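Local coordinates for protein putative esterase (Sulfolobus solfataricus P2, PDB 2RAU) that probably hydrolyses ester bonds as a lipase-like enzyme of the alpha/beta-hydrolase superfamily, and binds calcium in the crystal, at residues A[157-165]-A[287-295]; A[238-246]-A[260-269]. All coordinates share one frame; numbering follows the deposited sequence.

Contact 1. Residues A[157-165]-A[287-295]; sequences AALNYSSLY and KFDYEGILV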
ATOM      1  N   ALA A 157       7.004   3.386  -6.110  1.00 27.84           N
ATOM      2  CA  ALA A 157       6.322   3.024  -7.354  1.00 25.99           C
ATOM      3  C   ALA A 157       5.711   4.274  -8.021  1.00 24.81           C
ATOM      4  O   ALA A 157       5.838   4.443  -9.238  1.00 25.06           O
ATOM      5  CB  ALA A 157       5.267   1.960  -7.097  1.00 22.34           C
ATOM      6  N   ALA A 158       5.076   5.142  -7.233  1.00 24.90           N
ATOM      7  CA  ALA A 158       4.445   6.368  -7.756  1.00 22.94           C
ATOM      8  C   ALA A 158       5.480   7.288  -8.400  1.00 27.10           C
ATOM      9  O   ALA A 158       5.256   7.863  -9.498  1.00 26.13           O
ATOM     10  CB  ALA A 158       3.717   7.091  -6.666  1.00 25.01           C
ATOM     11  N   LEU A 159       6.621   7.434  -7.732  1.00 26.51           N
ATOM     12  CA  LEU A 159       7.692   8.257  -8.246  1.00 27.81           C
ATOM     13  C   LEU A 159       8.332   7.667  -9.495  1.00 27.55           C
ATOM     14  O   LEU A 159       8.639   8.403 -10.445  1.00 28.02           O
ATOM     15  CB  LEU A 159       8.757   8.485  -7.171  1.00 30.59           C
ATOM     16  CG  LEU A 159       8.646   9.837  -6.466  1.00 44.87           C
ATOM     17  CD1 LEU A 159       9.233   9.785  -5.061  1.00 52.01           C
ATOM     18  CD2 LEU A 159       9.305  10.910  -7.350  1.00 38.38           C
ATOM     19  N   ASN A 160       8.588   6.355  -9.465  1.00 27.70           N
ATOM     20  CA  ASN A 160       9.142   5.643 -10.633  1.00 28.68           C
ATOM     21  C   ASN A 160       8.198   5.719 -11.867  1.00 29.18           C
ATOM     22  O   ASN A 160       8.632   5.968 -13.007  1.00 27.36           O
ATOM     23  CB  ASN A 160       9.447   4.185 -10.247  1.00 29.76           C
ATOM     24  CG  ASN A 160      10.629   4.071  -9.320  1.00 29.83           C
ATOM     25  OD1 ASN A 160      11.281   5.068  -9.030  1.00 28.70           O
ATOM     26  ND2 ASN A 160      10.889   2.864  -8.803  1.00 26.64           N
ATOM     27  N   TYR A 161       6.911   5.486 -11.632  1.00 27.29           N
ATOM     28  CA  TYR A 161       5.893   5.606 -12.673  1.00 28.19           C
ATOM     29  C   TYR A 161       5.871   7.030 -13.241  1.00 28.09           C
ATOM     30  O   TYR A 161       5.879   7.220 -14.472  1.00 26.65           O
ATOM     31  CB  TYR A 161       4.486   5.221 -12.144  1.00 27.52           C
ATOM     32  CG  TYR A 161       3.474   5.221 -13.228  1.00 24.22           C
ATOM     33  CD1 TYR A 161       3.233   4.080 -13.975  1.00 26.33           C
ATOM     34  CD2 TYR A 161       2.756   6.385 -13.547  1.00 26.58           C
ATOM     35  CE1 TYR A 161       2.327   4.096 -15.009  1.00 26.87           C
ATOM     36  CE2 TYR A 161       1.823   6.389 -14.594  1.00 25.09           C
ATOM     37  CZ  TYR A 161       1.627   5.247 -15.316  1.00 24.68           C
ATOM     38  OH  TYR A 161       0.717   5.235 -16.364  1.00 25.86           O
ATOM     39  N   SER A 162       5.881   8.019 -12.344  1.00 27.48           N
ATOM     40  CA  SER A 162       5.850   9.411 -12.732  1.00 28.03           C
ATOM     41  C   SER A 162       7.083   9.814 -13.512  1.00 28.19           C
ATOM     42  O   SER A 162       6.982  10.585 -14.426  1.00 26.49           O
ATOM     43  CB  SER A 162       5.699  10.323 -11.505  1.00 28.59           C
ATOM     44  OG  SER A 162       4.458  10.118 -10.883  1.00 28.61           O
ATOM     45  N   SER A 163       8.248   9.287 -13.158  1.00 27.36           N
ATOM     46  CA  SER A 163       9.463   9.622 -13.867  1.00 27.78           C
ATOM     47  C   SER A 163       9.360   9.257 -15.360  1.00 28.06           C
ATOM     48  O   SER A 163      10.048   9.858 -16.189  1.00 28.77           O
ATOM     49  CB  SER A 163      10.671   8.946 -13.220  1.00 25.65           C
ATOM     50  OG  SER A 163      10.777   7.592 -13.595  1.00 30.09           O
ATOM     51  N   LEU A 164       8.501   8.288 -15.693  1.00 26.72           N
ATOM     52  CA  LEU A 164       8.355   7.824 -17.045  1.00 25.66           C
ATOM     53  C   LEU A 164       7.156   8.416 -17.760  1.00 26.94           C
ATOM     54  O   LEU A 164       7.203   8.567 -18.963  1.00 28.77           O
ATOM     55  CB  LEU A 164       8.235   6.304 -17.065  1.00 25.42           C
ATOM     56  CG  LEU A 164       9.445   5.486 -16.628  1.00 27.60           C
ATOM     57  CD1 LEU A 164       8.992   4.021 -16.366  1.00 31.04           C
ATOM     58  CD2 LEU A 164      10.576   5.569 -17.637  1.00 29.40           C
ATOM     59  N   TYR A 165       6.075   8.708 -17.030  1.00 26.39           N
ATOM     60  CA  TYR A 165       4.805   9.057 -17.617  1.00 26.00           C
ATOM     61  C   TYR A 165       4.124  10.307 -17.111  1.00 25.85           C
ATOM     62  O   TYR A 165       2.996  10.562 -17.503  1.00 25.72           O
ATOM     63  CB  TYR A 165       3.848   7.901 -17.361  1.00 26.17           C
ATOM     64  CG  TYR A 165       4.292   6.575 -17.955  1.00 26.63           C
ATOM     65  CD1 TYR A 165       4.327   6.402 -19.325  1.00 30.69           C
ATOM     66  CD2 TYR A 165       4.625   5.493 -17.155  1.00 25.36           C
ATOM     67  CE1 TYR A 165       4.688   5.196 -19.877  1.00 28.00           C
ATOM     68  CE2 TYR A 165       4.987   4.280 -17.699  1.00 26.93           C
ATOM     69  CZ  TYR A 165       5.028   4.148 -19.059  1.00 27.93           C
ATOM     70  OH  TYR A 165       5.369   2.951 -19.646  1.00 26.34           O
ATOM     71  N   LYS A 287      18.212   2.828 -12.682  1.00 60.43           N
ATOM     72  CA  LYS A 287      18.179   4.251 -12.410  1.00 59.01           C
ATOM     73  C   LYS A 287      16.891   4.833 -13.000  1.00 56.09           C
ATOM     74  O   LYS A 287      16.581   4.620 -14.169  1.00 58.47           O
ATOM     75  CB  LYS A 287      19.415   4.952 -13.007  1.00 59.23           C
ATOM     76  N   PHE A 288      16.126   5.523 -12.162  1.00 51.47           N
ATOM     77  CA  PHE A 288      14.946   6.254 -12.584  1.00 47.24           C
ATOM     78  C   PHE A 288      15.251   7.744 -12.485  1.00 47.60           C
ATOM     79  O   PHE A 288      15.802   8.206 -11.489  1.00 48.87           O
ATOM     80  CB  PHE A 288      13.753   5.917 -11.699  1.00 43.21           C
ATOM     81  CG  PHE A 288      13.137   4.594 -11.993  1.00 39.38           C
ATOM     82  CD1 PHE A 288      12.132   4.487 -12.924  1.00 32.28           C
ATOM     83  CD2 PHE A 288      13.534   3.445 -11.311  1.00 37.59           C
ATOM     84  CE1 PHE A 288      11.521   3.242 -13.183  1.00 38.19           C
ATOM     85  CE2 PHE A 288      12.936   2.209 -11.574  1.00 32.30           C
ATOM     86  CZ  PHE A 288      11.921   2.117 -12.508  1.00 36.12           C
ATOM     87  N   ASP A 289      14.870   8.502 -13.502  1.00 45.54           N
ATOM     88  CA  ASP A 289      15.168   9.923 -13.517  1.00 45.39           C
ATOM     89  C   ASP A 289      14.117  10.768 -12.801  1.00 42.11           C
ATOM     90  O   ASP A 289      13.087  11.105 -13.371  1.00 41.75           O
ATOM     91  CB  ASP A 289      15.324  10.402 -14.972  1.00 48.63           C
ATOM     92  CG  ASP A 289      15.869  11.833 -15.067  1.00 52.60           C
ATOM     93  OD1 ASP A 289      16.440  12.329 -14.059  1.00 53.92           O
ATOM     94  OD2 ASP A 289      15.723  12.448 -16.154  1.00 59.65           O
ATOM     95  N   TYR A 290      14.393  11.135 -11.552  1.00 41.71           N
ATOM     96  CA  TYR A 290      13.456  11.950 -10.775  1.00 42.98           C
ATOM     97  C   TYR A 290      13.644  13.430 -10.983  1.00 44.45           C
ATOM     98  O   TYR A 290      12.850  14.223 -10.451  1.00 45.06           O
ATOM     99  CB  TYR A 290      13.609  11.677  -9.282  1.00 44.25           C
ATOM    100  CG  TYR A 290      13.455  10.239  -8.927  1.00 46.46           C
ATOM    101  CD1 TYR A 290      12.315   9.538  -9.281  1.00 41.31           C
ATOM    102  CD2 TYR A 290      14.444   9.574  -8.222  1.00 50.23           C
ATOM    103  CE1 TYR A 290      12.166   8.225  -8.957  1.00 39.57           C
ATOM    104  CE2 TYR A 290      14.300   8.259  -7.884  1.00 50.80           C
ATOM    105  CZ  TYR A 290      13.159   7.584  -8.249  1.00 46.63           C
ATOM    106  OH  TYR A 290      13.039   6.258  -7.910  1.00 43.38           O
ATOM    107  N   GLU A 291      14.686  13.799 -11.744  1.00 44.05           N
ATOM    108  CA  GLU A 291      15.034  15.196 -11.939  1.00 46.84           C
ATOM    109  C   GLU A 291      13.909  15.953 -12.679  1.00 45.69           C
ATOM    110  O   GLU A 291      13.514  17.028 -12.260  1.00 50.67           O
ATOM    111  CB  GLU A 291      16.424  15.347 -12.625  1.00 45.38           C
ATOM    112  N   GLY A 292      13.320  15.396 -13.716  1.00 42.22           N
ATOM    113  CA  GLY A 292      12.362  16.217 -14.461  1.00 42.45           C
ATOM    114  C   GLY A 292      10.901  16.309 -14.053  1.00 39.03           C
ATOM    115  O   GLY A 292      10.101  16.884 -14.799  1.00 38.21           O
ATOM    116  N   ILE A 293      10.547  15.769 -12.889  1.00 38.05           N
ATOM    117  CA  ILE A 293       9.141  15.594 -12.540  1.00 34.27           C
ATOM    118  C   ILE A 293       8.588  16.926 -12.037  1.00 33.91           C
ATOM    119  O   ILE A 293       8.800  17.303 -10.894  1.00 34.83           O
ATOM    120  CB  ILE A 293       8.944  14.443 -11.518  1.00 35.46           C
ATOM    121  CG1 ILE A 293       9.669  13.170 -11.995  1.00 34.75           C
ATOM    122  CG2 ILE A 293       7.450  14.174 -11.257  1.00 26.44           C
ATOM    123  CD1 ILE A 293       9.491  11.956 -11.078  1.00 34.42           C
ATOM    124  N   LEU A 294       7.871  17.633 -12.900  1.00 32.04           N
ATOM    125  CA  LEU A 294       7.301  18.929 -12.552  1.00 33.49           C
ATOM    126  C   LEU A 294       5.818  18.781 -12.196  1.00 33.40           C
ATOM    127  O   LEU A 294       4.922  19.302 -12.869  1.00 34.48           O
ATOM    128  CB  LEU A 294       7.498  19.918 -13.710  1.00 33.10           C
ATOM    129  CG  LEU A 294       8.926  19.978 -14.272  1.00 29.86           C
ATOM    130  CD1 LEU A 294       8.884  20.903 -15.404  1.00 29.01           C
ATOM    131  CD2 LEU A 294       9.965  20.368 -13.209  1.00 26.62           C
ATOM    132  N   VAL A 295       5.580  18.042 -11.138  1.00 31.69           N
ATOM    133  CA  VAL A 295       4.251  17.730 -10.661  1.00 31.61           C
ATOM    134  C   VAL A 295       4.151  18.248  -9.211  1.00 29.94           C
ATOM    135  O   VAL A 295       5.058  17.987  -8.419  1.00 30.75           O
ATOM    136  CB  VAL A 295       4.042  16.164 -10.705  1.00 32.04           C
ATOM    137  CG1 VAL A 295       2.852  15.721  -9.911  1.00 29.42           C
ATOM    138  CG2 VAL A 295       3.962  15.663 -12.176  1.00 34.26           C
TER
HETATM  139  O   HOH W   1      12.858   7.470 -15.277  1.00 35.46           O
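I293 and L159 meet at the apolar centre of this contact, the CD1 methyl of I293 lying 3.9 Å from CD2 of L159. With its CG1 anti to the carbonyl carbon (chi1 -50°) and the chain then extended, I293 sends that methyl against the helix backbone, 3.6 Å from S163 N. L159 CD2 also touches Y290 CD1, the leucine set roughly perpendicular to the tyrosine side chain. The helix concerned, 153-169, directly follows a probable nucleophile elbow, and its partner is the irregular loop that leads into strand 297-302; the contact thus joins the helix after the presumed nucleophile to the approach to a later strand of the central sheet, as in alpha/beta hydrolases. Further out, N160 meets two rings in different ways. Its amide stacks over one face of F288, planes 6° apart, with N160 CG 3.5 Å above the F288 plane and over the ring centre, while N160 CB makes a CH-pi contact with the same face. W123 meets the F288 ring edge-to-face, so an alanine at F288 would probably strip the N160 amide of its flat support and open a gap beside W123. Toward Y290 the amide is nearly coplanar with the ring, and Y290 OH donates to N160 OD1; the modelled separation of 2.4 Å is doubtfully short. At the polar edge, S163 CB touches D289 O, and S163 OG donates to N160 O within the helix. A water gives a hydrogen to S163 OG at 2.7 Å and accepts from D289 N at 2.9 Å.

Contact 2. Residues A[238-246]-A[260-269]; sequences ISDFLMDSL and SKKEDMFPIL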
ATOM      1  N   ILE A 238       0.223 -11.626  24.981  1.00 25.01           N
ATOM      2  CA  ILE A 238       0.453 -11.713  23.549  1.00 25.81           C
ATOM      3  C   ILE A 238       0.270 -10.369  22.844  1.00 23.60           C
ATOM      4  O   ILE A 238       1.017 -10.005  21.910  1.00 24.59           O
ATOM      5  CB  ILE A 238      -0.419 -12.853  22.935  1.00 25.66           C
ATOM      6  CG1 ILE A 238       0.063 -13.192  21.512  1.00 28.23           C
ATOM      7  CG2 ILE A 238      -1.941 -12.571  23.018  1.00 21.73           C
ATOM      8  CD1 ILE A 238      -0.542 -14.507  20.956  1.00 28.24           C
ATOM      9  N   SER A 239      -0.751  -9.633  23.243  1.00 24.89           N
ATOM     10  CA  SER A 239      -0.987  -8.348  22.601  1.00 22.78           C
ATOM     11  C   SER A 239       0.106  -7.367  22.902  1.00 23.79           C
ATOM     12  O   SER A 239       0.447  -6.570  22.047  1.00 24.56           O
ATOM     13  CB  SER A 239      -2.370  -7.770  22.906  1.00 26.92           C
ATOM     14  OG  SER A 239      -2.561  -7.453  24.274  1.00 24.42           O
ATOM     15  N   ASP A 240       0.617  -7.396  24.126  1.00 24.03           N
ATOM     16  CA  ASP A 240       1.745  -6.568  24.532  1.00 23.73           C
ATOM     17  C   ASP A 240       2.985  -6.825  23.656  1.00 22.64           C
ATOM     18  O   ASP A 240       3.673  -5.886  23.221  1.00 23.71           O
ATOM     19  CB  ASP A 240       2.127  -6.861  25.984  1.00 23.49           C
ATOM     20  CG  ASP A 240       1.112  -6.360  27.020  1.00 28.50           C
ATOM     21  OD1 ASP A 240       0.082  -5.727  26.666  1.00 27.65           O
ATOM     22  OD2 ASP A 240       1.385  -6.628  28.219  1.00 28.68           O
ATOM     23  N   PHE A 241       3.259  -8.111  23.441  1.00 26.51           N
ATOM     24  CA  PHE A 241       4.375  -8.594  22.623  1.00 24.61           C
ATOM     25  C   PHE A 241       4.248  -8.124  21.185  1.00 21.98           C
ATOM     26  O   PHE A 241       5.195  -7.518  20.625  1.00 23.19           O
ATOM     27  CB  PHE A 241       4.431 -10.109  22.750  1.00 25.01           C
ATOM     28  CG  PHE A 241       5.156 -10.801  21.642  1.00 25.51           C
ATOM     29  CD1 PHE A 241       6.527 -10.702  21.516  1.00 32.34           C
ATOM     30  CD2 PHE A 241       4.464 -11.603  20.740  1.00 26.96           C
ATOM     31  CE1 PHE A 241       7.189 -11.403  20.520  1.00 35.89           C
ATOM     32  CE2 PHE A 241       5.123 -12.277  19.743  1.00 28.02           C
ATOM     33  CZ  PHE A 241       6.475 -12.181  19.636  1.00 30.06           C
ATOM     34  N   LEU A 242       3.060  -8.281  20.595  1.00 22.38           N
ATOM     35  CA  LEU A 242       2.849  -7.937  19.200  1.00 21.30           C
ATOM     36  C   LEU A 242       2.911  -6.443  19.005  1.00 24.47           C
ATOM     37  O   LEU A 242       3.570  -5.963  18.084  1.00 27.50           O
ATOM     38  CB  LEU A 242       1.519  -8.461  18.659  1.00 23.97           C
ATOM     39  CG  LEU A 242       1.458  -9.999  18.567  1.00 24.57           C
ATOM     40  CD1 LEU A 242       0.039 -10.392  18.272  1.00 24.40           C
ATOM     41  CD2 LEU A 242       2.501 -10.517  17.540  1.00 24.75           C
HETATM   42  N   MSE A 243       2.271  -5.682  19.890  1.00 23.86           N
HETATM   43  CA  MSE A 243       2.326  -4.208  19.782  1.00 22.18           C
HETATM   44  C   MSE A 243       3.736  -3.676  20.019  1.00 24.62           C
HETATM   45  O   MSE A 243       4.168  -2.741  19.340  1.00 23.60           O
HETATM   46  CB  MSE A 243       1.325  -3.548  20.717  1.00 24.38           C
HETATM   47  CG  MSE A 243      -0.132  -3.745  20.261  1.00 28.51           C
HETATM   48 SE   MSE A 243      -0.645  -2.917  18.604  0.75 27.13          SE
HETATM   49  CE  MSE A 243      -0.763  -1.094  19.182  1.00 30.08           C
ATOM     50  N   ASP A 244       4.461  -4.259  20.974  1.00 25.50           N
ATOM     51  CA  ASP A 244       5.834  -3.822  21.177  1.00 25.13           C
ATOM     52  C   ASP A 244       6.738  -4.216  19.977  1.00 26.63           C
ATOM     53  O   ASP A 244       7.730  -3.508  19.697  1.00 23.32           O
ATOM     54  CB  ASP A 244       6.459  -4.269  22.512  1.00 23.16           C
ATOM     55  CG  ASP A 244       7.588  -3.389  22.934  1.00 24.76           C
ATOM     56  OD1 ASP A 244       7.349  -2.159  23.072  1.00 23.14           O
ATOM     57  OD2 ASP A 244       8.700  -3.934  23.183  1.00 24.78           O
ATOM     58  N   SER A 245       6.426  -5.319  19.283  0.50 26.59           N
ATOM     59  CA  SER A 245       7.218  -5.675  18.096  0.50 26.95           C
ATOM     60  C   SER A 245       7.040  -4.620  16.999  0.50 28.48           C
ATOM     61  O   SER A 245       7.999  -4.308  16.285  0.50 27.05           O
ATOM     62  CB  SER A 245       6.900  -7.078  17.556  0.50 28.33           C
ATOM     63  OG  SER A 245       5.643  -7.149  16.916  0.50 23.01           O
ATOM     64  N   LEU A 246       5.827  -4.064  16.883  1.00 25.97           N
ATOM     65  CA  LEU A 246       5.580  -2.950  15.968  1.00 26.00           C
ATOM     66  C   LEU A 246       6.300  -1.666  16.404  1.00 24.79           C
ATOM     67  O   LEU A 246       6.795  -0.921  15.596  1.00 24.54           O
ATOM     68  CB  LEU A 246       4.071  -2.685  15.830  1.00 24.89           C
ATOM     69  CG  LEU A 246       3.299  -3.864  15.170  1.00 24.70           C
ATOM     70  CD1 LEU A 246       1.778  -3.637  15.176  1.00 24.77           C
ATOM     71  CD2 LEU A 246       3.812  -4.210  13.757  1.00 23.54           C
ATOM     72  N   SER A 260      -1.303   4.224  18.992  1.00 25.68           N
ATOM     73  CA  SER A 260      -1.634   3.107  18.106  1.00 23.35           C
ATOM     74  C   SER A 260      -2.447   2.075  18.873  1.00 23.97           C
ATOM     75  O   SER A 260      -2.079   1.713  20.016  1.00 22.60           O
ATOM     76  CB  SER A 260      -0.356   2.479  17.547  1.00 25.73           C
ATOM     77  OG  SER A 260       0.526   3.483  17.107  1.00 23.38           O
ATOM     78  N   LYS A 261      -3.500   1.576  18.239  1.00 25.96           N
ATOM     79  CA  LYS A 261      -4.411   0.568  18.834  1.00 23.65           C
ATOM     80  C   LYS A 261      -4.341  -0.747  18.163  1.00 25.00           C
ATOM     81  O   LYS A 261      -4.243  -0.820  16.952  1.00 25.01           O
ATOM     82  CB  LYS A 261      -5.812   1.080  18.712  1.00 27.76           C
ATOM     83  CG  LYS A 261      -6.081   2.395  19.452  1.00 27.20           C
ATOM     84  CD  LYS A 261      -6.050   2.205  20.942  1.00 30.34           C
ATOM     85  CE  LYS A 261      -6.533   3.417  21.669  1.00 33.99           C
ATOM     86  NZ  LYS A 261      -5.588   4.521  21.556  1.00 30.55           N
ATOM     87  N   LYS A 262      -4.386  -1.811  18.945  1.00 23.62           N
ATOM     88  CA  LYS A 262      -4.447  -3.177  18.372  1.00 26.17           C
ATOM     89  C   LYS A 262      -5.612  -3.379  17.429  1.00 24.12           C
ATOM     90  O   LYS A 262      -5.511  -4.140  16.460  1.00 24.26           O
ATOM     91  CB  LYS A 262      -4.462  -4.258  19.464  1.00 26.85           C
ATOM     92  CG  LYS A 262      -5.706  -4.342  20.309  1.00 30.09           C
ATOM     93  CD  LYS A 262      -5.532  -5.372  21.421  1.00 31.57           C
ATOM     94  CE  LYS A 262      -6.826  -5.642  22.180  1.00 39.07           C
ATOM     95  NZ  LYS A 262      -7.178  -4.463  22.951  1.00 28.77           N
ATOM     96  N   GLU A 263      -6.731  -2.720  17.716  1.00 25.75           N
ATOM     97  CA  GLU A 263      -7.937  -2.818  16.897  1.00 28.09           C
ATOM     98  C   GLU A 263      -7.729  -2.312  15.470  1.00 28.78           C
ATOM     99  O   GLU A 263      -8.436  -2.737  14.537  1.00 27.14           O
ATOM    100  CB  GLU A 263      -9.095  -2.046  17.544  1.00 26.64           C
ATOM    101  CG  GLU A 263      -9.623  -2.637  18.846  1.00 31.14           C
ATOM    102  CD  GLU A 263      -8.769  -2.382  20.047  1.00 32.77           C
ATOM    103  OE1 GLU A 263      -7.945  -1.451  20.103  1.00 24.09           O
ATOM    104  OE2 GLU A 263      -8.971  -3.134  20.973  1.00 30.97           O
ATOM    105  N   ASP A 264      -6.771  -1.403  15.324  1.00 26.95           N
ATOM    106  CA  ASP A 264      -6.353  -0.864  14.011  1.00 27.45           C
ATOM    107  C   ASP A 264      -5.195  -1.679  13.415  1.00 26.00           C
ATOM    108  O   ASP A 264      -5.223  -2.035  12.228  1.00 25.96           O
ATOM    109  CB  ASP A 264      -5.952   0.613  14.124  1.00 26.30           C
ATOM    110  CG  ASP A 264      -7.105   1.494  14.591  1.00 31.90           C
ATOM    111  OD1 ASP A 264      -8.270   1.183  14.240  1.00 29.79           O
ATOM    112  OD2 ASP A 264      -6.872   2.487  15.318  1.00 27.52           O
HETATM  113  N   MSE A 265      -4.219  -2.023  14.236  1.00 24.53           N
HETATM  114  CA  MSE A 265      -2.956  -2.619  13.744  1.00 23.53           C
HETATM  115  C   MSE A 265      -3.094  -4.080  13.384  1.00 26.27           C
HETATM  116  O   MSE A 265      -2.548  -4.534  12.377  1.00 23.43           O
HETATM  117  CB  MSE A 265      -1.814  -2.483  14.729  1.00 26.07           C
HETATM  118  CG  MSE A 265      -1.395  -1.051  15.081  1.00 25.33           C
HETATM  119 SE   MSE A 265      -0.588  -0.262  13.483  0.75 32.17          SE
HETATM  120  CE  MSE A 265      -1.162   1.569  13.874  1.00 32.90           C
ATOM    121  N   PHE A 266      -3.756  -4.822  14.252  1.00 24.30           N
ATOM    122  CA  PHE A 266      -3.824  -6.291  14.058  1.00 24.74           C
ATOM    123  C   PHE A 266      -4.561  -6.657  12.747  1.00 25.56           C
ATOM    124  O   PHE A 266      -4.114  -7.589  12.050  1.00 25.28           O
ATOM    125  CB  PHE A 266      -4.385  -7.007  15.305  1.00 24.16           C
ATOM    126  CG  PHE A 266      -3.405  -7.046  16.522  1.00 25.73           C
ATOM    127  CD1 PHE A 266      -2.218  -6.288  16.565  1.00 23.03           C
ATOM    128  CD2 PHE A 266      -3.757  -7.743  17.667  1.00 25.68           C
ATOM    129  CE1 PHE A 266      -1.411  -6.293  17.677  1.00 29.62           C
ATOM    130  CE2 PHE A 266      -2.939  -7.746  18.770  1.00 26.89           C
ATOM    131  CZ  PHE A 266      -1.762  -7.052  18.762  1.00 23.23           C
ATOM    132  N   PRO A 267      -5.713  -5.987  12.446  1.00 25.40           N
ATOM    133  CA  PRO A 267      -6.354  -6.253  11.145  1.00 24.89           C
ATOM    134  C   PRO A 267      -5.533  -5.974   9.912  1.00 25.38           C
ATOM    135  O   PRO A 267      -5.679  -6.720   8.951  1.00 27.99           O
ATOM    136  CB  PRO A 267      -7.662  -5.473  11.210  1.00 26.08           C
ATOM    137  CG  PRO A 267      -7.954  -5.359  12.649  1.00 24.28           C
ATOM    138  CD  PRO A 267      -6.582  -5.129  13.274  1.00 23.89           C
ATOM    139  N   ILE A 268      -4.627  -4.992   9.974  1.00 25.06           N
ATOM    140  CA  ILE A 268      -3.715  -4.654   8.874  1.00 25.35           C
ATOM    141  C   ILE A 268      -2.741  -5.792   8.694  1.00 25.02           C
ATOM    142  O   ILE A 268      -2.565  -6.297   7.605  1.00 23.92           O
ATOM    143  CB  ILE A 268      -2.971  -3.263   9.069  1.00 27.40           C
ATOM    144  CG1 ILE A 268      -3.993  -2.119   8.923  1.00 27.97           C
ATOM    145  CG2 ILE A 268      -1.759  -3.158   8.095  1.00 27.30           C
ATOM    146  CD1 ILE A 268      -3.533  -0.668   9.413  1.00 26.81           C
ATOM    147  N   LEU A 269      -2.090  -6.205   9.773  1.00 25.77           N
ATOM    148  CA  LEU A 269      -1.116  -7.286   9.687  1.00 23.74           C
ATOM    149  C   LEU A 269      -1.787  -8.553   9.173  1.00 23.07           C
ATOM    150  O   LEU A 269      -1.241  -9.258   8.341  1.00 25.43           O
ATOM    151  CB  LEU A 269      -0.459  -7.511  11.047  1.00 24.79           C
ATOM    152  CG  LEU A 269       0.867  -6.749  11.306  1.00 22.67           C
ATOM    153  CD1 LEU A 269       1.958  -7.373  10.491  1.00 25.87           C
ATOM    154  CD2 LEU A 269       0.784  -5.236  11.084  1.00 25.20           C
TER
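The end of the F266 ring reaches L242 and M243 of helix 238-248, although its CB sets off to the side. K262 CB, one turn earlier on its own helix, lies over the centre of one face, 3.8 Å above the plane. In the ring plane, the edge at CZ meets S239 O. L242 and M243 come in obliquely: L242 CB is 3.6 Å from F266 CZ, its CD1 touching the same carbon, and M243, modelled as selenomethionine, brings SE to 3.6 Å from F266 CE1. That is a Met-aromatic contact, with SE 4.6 Å from the ring centroid and 55° off its normal. Bends at chi2 and chi3 curl the M243 chain past the ring, and its CE methyl ends just before the partner helix, 3.2 Å from S260 O and near K262 N. The hydroxyl of S260 is hydrogen-bonded to D331 and to the backbone N of N253, while that of S239 is held by P226 O. K262 touches S239 CB with its CD before its amine turns to a salt bridge with E263. On the other side of M243, L246 CD1 packs 3.8 Å from M265 CB, and the two leucines run antiparallel where L246 CD2 meets L269 CD2. No hydrogen bond crosses between the segments; apolar packing joins the two helical segments, whose axes approach to 11.1 Å at 76°. W219 of helix 218-224 touches both L242 and L269, extending the hydrophobic core. Small helices packed in this way within a long insertion between strands 170-176 and 297-302 are consistent with the helical cap of many alpha/beta hydrolases.

In the fold
Contacts 1 and 2 lie on opposite sides of the chain's centre, 35 Å apart between their centres and about 18 Å between nearest atoms. Both segments of contact 2 fall between those of contact 1: the chain leaves helix 153-169, runs through strand 170-176, builds the probable cap and returns through the 287-295 loop. S152, the likely nucleophile, precedes the helix of contact 1; contact 2 reaches D331, two residues after H329, a probable triad member. The side chain of F288 is about 4 Å from a bound PEG; those of L242 and L246 are about 4 Å from a tetraethylene glycol and an unidentified ligand, both probably from the crystallisation liquor. The calcium site at G142 and E144 is remote.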